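Local coordinates for DUF269-containing protein (Cyanothece sp. ATCC 51142, PDB 3NJ2) that is of unknown function but, as a DUF269-family protein of a nitrogen-fixing cyanobacterium, is associated with nitrogen fixation, at residues B[79-84]-B[137-142]. Residues are numbered along the deposited sequence; the frame is centred on the assembly and turned at random.
Sequences GDIDPT and RDAHRF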
loop_
_atom_site.group_PDB
_atom_site.type_symbol
_atom_site.label_atom_id
_atom_site.label_comp_id
_atom_site.label_asym_id
_atom_site.label_seq_id
_atom_site.Cartn_x
_atom_site.Cartn_y
_atom_site.Cartn_z
ATOM N N GLY B 79 -20.600 -0.946 -3.885
ATOM C CA GLY B 79 -19.573 -1.864 -4.481
ATOM C C GLY B 79 -18.280 -2.008 -3.676
ATOM O O GLY B 79 -18.108 -1.307 -2.672
ATOM N N ASP B 80 -17.423 -2.969 -4.042
ATOM C CA ASP B 80 -15.981 -2.698 -4.100
ATOM C C ASP B 80 -15.873 -1.442 -4.932
ATOM O O ASP B 80 -16.798 -1.105 -5.684
ATOM C CB ASP B 80 -15.208 -3.846 -4.821
ATOM C CG ASP B 80 -14.590 -4.878 -3.853
ATOM O OD1 ASP B 80 -15.026 -4.954 -2.676
ATOM O OD2 ASP B 80 -13.660 -5.636 -4.301
ATOM N N ILE B 81 -14.753 -0.735 -4.806
ATOM C CA ILE B 81 -14.663 0.503 -5.562
ATOM C C ILE B 81 -14.632 0.235 -7.077
ATOM O O ILE B 81 -13.943 -0.696 -7.493
ATOM C CB ILE B 81 -13.409 1.284 -5.124
ATOM C CG1 ILE B 81 -13.388 2.672 -5.797
ATOM C CG2 ILE B 81 -12.082 0.492 -5.373
ATOM C CD1 ILE B 81 -12.271 3.594 -5.277
ATOM N N ASP B 82 -15.373 1.041 -7.866
ATOM C CA ASP B 82 -15.183 0.947 -9.330
ATOM C C ASP B 82 -13.665 1.006 -9.742
ATOM O O ASP B 82 -12.930 1.928 -9.274
ATOM C CB ASP B 82 -15.929 2.023 -10.049
ATOM C CG ASP B 82 -15.667 1.944 -11.495
ATOM O OD1 ASP B 82 -16.117 0.945 -12.128
ATOM O OD2 ASP B 82 -14.949 2.838 -11.965
ATOM N N PRO B 83 -13.178 0.063 -10.584
ATOM C CA PRO B 83 -11.764 0.156 -10.944
ATOM C C PRO B 83 -11.390 1.441 -11.642
ATOM O O PRO B 83 -10.217 1.767 -11.570
ATOM C CB PRO B 83 -11.538 -1.013 -11.929
ATOM C CG PRO B 83 -12.420 -2.113 -11.332
ATOM C CD PRO B 83 -13.692 -1.306 -10.862
ATOM N N THR B 84 -12.310 2.102 -12.363
ATOM C CA THR B 84 -11.974 3.404 -12.979
ATOM C C THR B 84 -11.714 4.496 -11.917
ATOM O O THR B 84 -10.790 5.337 -12.052
ATOM C CB THR B 84 -13.024 3.826 -13.988
ATOM O OG1 THR B 84 -13.004 2.853 -15.038
ATOM C CG2 THR B 84 -12.766 5.206 -14.511
ATOM N N ARG B 137 -10.784 7.535 2.843
ATOM C CA ARG B 137 -12.042 7.056 3.369
ATOM C C ARG B 137 -13.094 7.374 2.280
ATOM O O ARG B 137 -12.935 8.404 1.532
ATOM C CB ARG B 137 -12.367 7.691 4.774
ATOM C CG ARG B 137 -12.707 9.102 4.765
ATOM C CD ARG B 137 -13.065 9.655 6.191
ATOM N NE ARG B 137 -13.581 10.999 6.063
ATOM C CZ ARG B 137 -13.524 11.965 6.980
ATOM N NH1 ARG B 137 -12.952 11.782 8.167
ATOM N NH2 ARG B 137 -14.052 13.143 6.686
ATOM N N ASP B 138 -14.162 6.544 2.211
ATOM C CA ASP B 138 -15.299 6.817 1.263
ATOM C C ASP B 138 -14.723 6.980 -0.137
ATOM O O ASP B 138 -15.153 7.893 -0.847
ATOM C CB ASP B 138 -16.048 8.126 1.669
ATOM C CG ASP B 138 -16.562 8.044 3.129
ATOM O OD1 ASP B 138 -16.632 6.897 3.664
ATOM O OD2 ASP B 138 -16.799 9.098 3.684
ATOM N N ALA B 139 -13.759 6.086 -0.501
ATOM C CA ALA B 139 -12.977 6.310 -1.729
ATOM C C ALA B 139 -13.863 6.315 -2.976
ATOM O O ALA B 139 -13.548 6.976 -3.985
ATOM C CB ALA B 139 -11.959 5.281 -1.848
ATOM N N HIS B 140 -15.017 5.645 -2.922
ATOM C CA HIS B 140 -15.946 5.644 -4.103
ATOM C C HIS B 140 -16.307 7.089 -4.478
ATOM O O HIS B 140 -16.616 7.352 -5.659
ATOM C CB HIS B 140 -17.269 4.909 -3.760
ATOM C CG HIS B 140 -17.085 3.540 -3.195
ATOM N ND1 HIS B 140 -16.305 3.240 -2.083
ATOM C CD2 HIS B 140 -17.548 2.351 -3.647
ATOM C CE1 HIS B 140 -16.354 1.932 -1.853
ATOM N NE2 HIS B 140 -17.075 1.366 -2.815
ATOM N N ARG B 141 -16.394 8.011 -3.500
ATOM C CA ARG B 141 -16.785 9.440 -3.657
ATOM C C ARG B 141 -15.608 10.389 -3.996
ATOM O O ARG B 141 -15.759 11.601 -3.823
ATOM C CB ARG B 141 -17.415 9.887 -2.372
ATOM C CG ARG B 141 -18.698 9.071 -2.057
ATOM C CD ARG B 141 -19.417 9.612 -0.810
ATOM N NE ARG B 141 -20.546 8.708 -0.562
ATOM C CZ ARG B 141 -21.246 8.697 0.574
ATOM N NH1 ARG B 141 -20.901 9.514 1.568
ATOM N NH2 ARG B 141 -22.304 7.904 0.674
ATOM N N PHE B 142 -14.444 9.780 -4.350
ATOM C CA PHE B 142 -13.209 10.576 -4.611
ATOM C C PHE B 142 -13.542 11.653 -5.616
ATOM O O PHE B 142 -14.104 11.378 -6.685
ATOM C CB PHE B 142 -12.112 9.680 -5.144
ATOM C CG PHE B 142 -10.830 10.368 -5.329
ATOM C CD1 PHE B 142 -10.044 10.729 -4.219
ATOM C CD2 PHE B 142 -10.442 10.718 -6.616
ATOM C CE1 PHE B 142 -8.822 11.371 -4.419
ATOM C CE2 PHE B 142 -9.231 11.316 -6.825
ATOM C CZ PHE B 142 -8.459 11.706 -5.755
#
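The CA atoms of I81 and H140 are the closest pair of CA atoms across the two segments, 5.5 Å apart. Residues 79-82 run extended into the N-terminus of a helix that begins at P83, whereas 137-142 contains a short 3-10 segment at A139-H140, with backbone hydrogen bonds from R141 N to D138 O and from F142 N to A139 O. D82 is the N-cap of the helix; its OD2 accepts a weak capping bond from T84 N and a hydrogen bond from T85 N.

A single side-chain-to-backbone hydrogen bond joins the segments: H140 NE2 donates to G79 O over 2.9 Å, with an N-H...O angle of 158°. The acceptor lies near the plane of the imidazole, but the donor stands well above the plane of the G79 carbonyl. This bond requires a proton on NE2 and, with I81 against one face, restrains the rotation of the ring. With H140 CG anti to its own carbonyl carbon (chi1 -52°), the ring reaches the 79-81 backbone and lays that face against I81, whose CA sits 4.1 Å from the ring centroid in a CH-pi contact. The I81 side chain (chi1 -173°), extended through to its tip, carries CD1 away from the imidazole to A139, where it meets CB at 3.8 Å.

I81 and A139 both pack against I89 of helix 83-104 and L114 of strand 109-114, while L77 touches H140. The contact thus joins the extended lead-in to helix 83-104 to the loop between strand 129-136 and helix 147-167, beside the antiparallel sheet.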